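Local coordinates for protein Vv2_1132 (Vibrio vulnificus CMCP6, PDB 5Y9S) that probably binds DNA through an N-terminal helix-turn-helix domain and regulates transcription as a tetrameric LysR-type regulator, presumably in response to an effector, at residues K12-F17 and Q70-Y75. Sequence-based numbering, arbitrary orientation.
Sequences KWLEDF and QKFVPY
One face of the F17 ring receives the edge of F72: CD2 of F72 stands 3.7 Å above the F17 ring plane, over its centre. This is a T-shaped (edge-to-face) pair, with centroids 5.0 Å apart and planes at 76°. At the edge of F17, near the ring plane, lies the V73 methyl CG2, 4.0 Å from F17 CZ. F72 in turn meets F17 at its own edge, while CD2 of L14 comes in obliquely, 4.2 Å from F72 CZ. Both phenylalanines have CG anti to the backbone N (chi1 166° for F17), a setting that carries each ring across to the facing helix, where the two side chains overlap antiparallel. The V73 side chain lies roughly perpendicular to that of F17, CG2 being the branch that touches.

The axes of the segments 12-17 and 70-75 come no closer than 10.8 Å, their N-to-C directions 128° apart, a separation bridged by these rings and methyls. L65 and F56 pack against F17, and I51 of helix 37-51 touches F72. The contact thus joins the first helix of the DNA-binding domain to the start of the long linker helix 67-90, which in LysR-type regulators mediates dimerisation; T86 of a second subunit packs on F72. All four touching residues are buried and meet through carbon atoms, so the cohesion probably comes from dispersion and hydrophobic burial, with a modest electrostatic share likely from the F72 C-H edge facing the F17 pi cloud.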
ATOM      1  N   LYS D  12       3.572   8.583  14.233  1.00 12.78           N
ATOM      2  CA  LYS D  12       2.350   9.122  14.830  1.00 16.11           C
ATOM      3  C   LYS D  12       1.922  10.459  14.222  1.00 15.71           C
ATOM      4  O   LYS D  12       0.783  10.879  14.451  1.00 22.36           O
ATOM      5  CB  LYS D  12       2.474   9.243  16.357  1.00 29.10           C
ATOM      6  CG  LYS D  12       3.845   9.545  16.888  1.00 33.08           C
ATOM      7  CD  LYS D  12       3.835   9.521  18.406  1.00 45.45           C
ATOM      8  CE  LYS D  12       4.116   8.105  18.948  1.00 50.94           C
ATOM      9  NZ  LYS D  12       3.865   7.982  20.426  1.00 48.71           N
ATOM     10  N   TRP D  13       2.786  11.121  13.438  1.00 19.65           N
ATOM     11  CA  TRP D  13       2.370  12.277  12.627  1.00 13.39           C
ATOM     12  C   TRP D  13       1.156  11.944  11.758  1.00 15.17           C
ATOM     13  O   TRP D  13       0.283  12.796  11.526  1.00 15.48           O
ATOM     14  CB  TRP D  13       3.518  12.717  11.707  1.00 13.11           C
ATOM     15  CG  TRP D  13       4.713  13.287  12.409  1.00 13.61           C
ATOM     16  CD1 TRP D  13       4.788  13.685  13.720  1.00 14.19           C
ATOM     17  CD2 TRP D  13       6.018  13.523  11.840  1.00 13.65           C
ATOM     18  NE1 TRP D  13       6.048  14.166  13.985  1.00 19.82           N
ATOM     19  CE2 TRP D  13       6.822  14.073  12.855  1.00 14.25           C
ATOM     20  CE3 TRP D  13       6.574  13.319  10.579  1.00 18.05           C
ATOM     21  CZ2 TRP D  13       8.149  14.419  12.647  1.00 15.09           C
ATOM     22  CZ3 TRP D  13       7.892  13.662  10.370  1.00 31.35           C
ATOM     23  CH2 TRP D  13       8.665  14.223  11.398  1.00 14.12           C
ATOM     24  N   LEU D  14       1.086  10.708  11.272  1.00 12.23           N
ATOM     25  CA  LEU D  14       0.013  10.336  10.359  1.00 11.84           C
ATOM     26  C   LEU D  14      -1.335  10.385  11.053  1.00 12.05           C
ATOM     27  O   LEU D  14      -2.263  11.049  10.581  1.00 21.42           O
ATOM     28  CB  LEU D  14       0.277   8.947   9.796  1.00 11.32           C
ATOM     29  CG  LEU D  14       1.643   8.814   9.148  1.00 19.94           C
ATOM     30  CD1 LEU D  14       1.841   7.393   8.676  1.00 18.03           C
ATOM     31  CD2 LEU D  14       1.763   9.773   8.000  1.00 18.44           C
ATOM     32  N   GLU D  15      -1.472   9.693  12.179  1.00 13.98           N
ATOM     33  CA  GLU D  15      -2.733   9.799  12.915  1.00 19.52           C
ATOM     34  C   GLU D  15      -2.921  11.207  13.448  1.00 13.07           C
ATOM     35  O   GLU D  15      -4.050  11.708  13.475  1.00 24.80           O
ATOM     36  CB  GLU D  15      -2.794   8.772  14.055  1.00 25.82           C
ATOM     37  CG  GLU D  15      -1.987   7.493  13.792  1.00 44.35           C
ATOM     38  CD  GLU D  15      -2.016   6.493  14.960  1.00 61.63           C
ATOM     39  OE1 GLU D  15      -3.133   6.188  15.442  1.00 71.46           O
ATOM     40  OE2 GLU D  15      -0.931   6.017  15.397  1.00 53.37           O
ATOM     41  N   ASP D  16      -1.832  11.872  13.850  1.00 19.31           N
ATOM     42  CA  ASP D  16      -1.927  13.299  14.183  1.00 14.02           C
ATOM     43  C   ASP D  16      -2.606  14.049  13.057  1.00 13.96           C
ATOM     44  O   ASP D  16      -3.584  14.772  13.268  1.00 14.38           O
ATOM     45  CB  ASP D  16      -0.541  13.900  14.424  1.00 14.30           C
ATOM     46  CG  ASP D  16       0.068  13.449  15.728  1.00 20.13           C
ATOM     47  OD1 ASP D  16      -0.679  12.886  16.543  1.00 18.70           O
ATOM     48  OD2 ASP D  16       1.289  13.637  15.940  1.00 21.00           O
ATOM     49  N   PHE D  17      -2.117  13.833  11.836  1.00 13.48           N
ATOM     50  CA  PHE D  17      -2.682  14.502  10.675  1.00 13.43           C
ATOM     51  C   PHE D  17      -4.164  14.161  10.510  1.00 18.81           C
ATOM     52  O   PHE D  17      -5.009  15.057  10.437  1.00 19.01           O
ATOM     53  CB  PHE D  17      -1.889  14.136   9.426  1.00 12.92           C
ATOM     54  CG  PHE D  17      -2.586  14.517   8.160  1.00 15.67           C
ATOM     55  CD1 PHE D  17      -2.445  15.789   7.625  1.00 13.19           C
ATOM     56  CD2 PHE D  17      -3.405  13.601   7.504  1.00 14.51           C
ATOM     57  CE1 PHE D  17      -3.104  16.144   6.453  1.00 22.34           C
ATOM     58  CE2 PHE D  17      -4.081  13.956   6.346  1.00 12.32           C
ATOM     59  CZ  PHE D  17      -3.919  15.233   5.814  1.00 12.72           C
ATOM     60  N   GLN D  70      -4.827  17.997   0.876  1.00 13.39           N
ATOM     61  CA  GLN D  70      -5.819  17.152   0.232  1.00 14.29           C
ATOM     62  C   GLN D  70      -5.165  16.030  -0.542  1.00 13.26           C
ATOM     63  O   GLN D  70      -5.605  14.883  -0.449  1.00 23.98           O
ATOM     64  CB  GLN D  70      -6.725  18.002  -0.649  1.00 26.91           C
ATOM     65  CG  GLN D  70      -7.863  18.544   0.190  1.00 41.07           C
ATOM     66  CD  GLN D  70      -8.823  19.393  -0.574  1.00 50.63           C
ATOM     67  OE1 GLN D  70      -8.473  19.982  -1.597  1.00 54.00           O
ATOM     68  NE2 GLN D  70     -10.057  19.468  -0.085  1.00 57.25           N
ATOM     69  N   LYS D  71      -4.083  16.316  -1.267  1.00 14.48           N
ATOM     70  CA  LYS D  71      -3.321  15.221  -1.873  1.00 11.89           C
ATOM     71  C   LYS D  71      -2.649  14.332  -0.832  1.00 15.08           C
ATOM     72  O   LYS D  71      -2.376  13.168  -1.126  1.00 12.79           O
ATOM     73  CB  LYS D  71      -2.261  15.762  -2.822  1.00 12.01           C
ATOM     74  CG  LYS D  71      -2.797  16.820  -3.816  1.00 12.49           C
ATOM     75  CD  LYS D  71      -3.224  16.162  -5.121  1.00 26.80           C
ATOM     76  CE  LYS D  71      -3.297  17.190  -6.250  1.00 28.21           C
ATOM     77  NZ  LYS D  71      -4.430  18.143  -6.012  1.00 36.15           N
ATOM     78  N   PHE D  72      -2.370  14.844   0.369  1.00 11.78           N
ATOM     79  CA  PHE D  72      -1.668  14.046   1.373  1.00 11.52           C
ATOM     80  C   PHE D  72      -2.560  12.989   2.012  1.00 11.25           C
ATOM     81  O   PHE D  72      -2.046  12.014   2.576  1.00 12.37           O
ATOM     82  CB  PHE D  72      -1.088  14.965   2.458  1.00 15.02           C
ATOM     83  CG  PHE D  72      -0.143  14.268   3.408  1.00 18.82           C
ATOM     84  CD1 PHE D  72       1.165  13.984   3.040  1.00 19.54           C
ATOM     85  CD2 PHE D  72      -0.570  13.891   4.673  1.00 14.16           C
ATOM     86  CE1 PHE D  72       2.027  13.333   3.924  1.00 19.40           C
ATOM     87  CE2 PHE D  72       0.294  13.213   5.563  1.00 14.77           C
ATOM     88  CZ  PHE D  72       1.586  12.948   5.186  1.00 17.44           C
ATOM     89  N   VAL D  73      -3.875  13.134   1.916  1.00 11.38           N
ATOM     90  CA  VAL D  73      -4.794  12.243   2.620  1.00 14.07           C
ATOM     91  C   VAL D  73      -4.513  10.776   2.276  1.00 16.30           C
ATOM     92  O   VAL D  73      -4.261   9.997   3.207  1.00 18.11           O
ATOM     93  CB  VAL D  73      -6.260  12.637   2.368  1.00 15.43           C
ATOM     94  CG1 VAL D  73      -7.171  11.588   2.937  1.00 26.23           C
ATOM     95  CG2 VAL D  73      -6.578  14.019   3.037  1.00 13.89           C
ATOM     96  N   PRO D  74      -4.496  10.339   1.001  1.00 10.43           N
ATOM     97  CA  PRO D  74      -4.241   8.903   0.740  1.00 18.02           C
ATOM     98  C   PRO D  74      -2.875   8.432   1.196  1.00  9.82           C
ATOM     99  O   PRO D  74      -2.722   7.249   1.516  1.00 10.94           O
ATOM    100  CB  PRO D  74      -4.385   8.775  -0.793  1.00 10.82           C
ATOM    101  CG  PRO D  74      -4.123  10.198  -1.307  1.00 19.85           C
ATOM    102  CD  PRO D  74      -4.755  11.075  -0.251  1.00 14.14           C
ATOM    103  N   TYR D  75      -1.858   9.298   1.218  1.00 12.29           N
ATOM    104  CA  TYR D  75      -0.535   8.837   1.644  1.00  9.92           C
ATOM    105  C   TYR D  75      -0.564   8.446   3.119  1.00 16.73           C
ATOM    106  O   TYR D  75      -0.085   7.373   3.508  1.00 16.53           O
ATOM    107  CB  TYR D  75       0.516   9.926   1.384  1.00 10.19           C
ATOM    108  CG  TYR D  75       0.798  10.187  -0.086  1.00 15.32           C
ATOM    109  CD1 TYR D  75      -0.004  11.070  -0.811  1.00 18.18           C
ATOM    110  CD2 TYR D  75       1.834   9.527  -0.757  1.00 10.00           C
ATOM    111  CE1 TYR D  75       0.223  11.323  -2.149  1.00 10.41           C
ATOM    112  CE2 TYR D  75       2.075   9.766  -2.118  1.00 10.58           C
ATOM    113  CZ  TYR D  75       1.256  10.669  -2.795  1.00 11.59           C
ATOM    114  OH  TYR D  75       1.458  10.924  -4.119  1.00 18.45           O
TER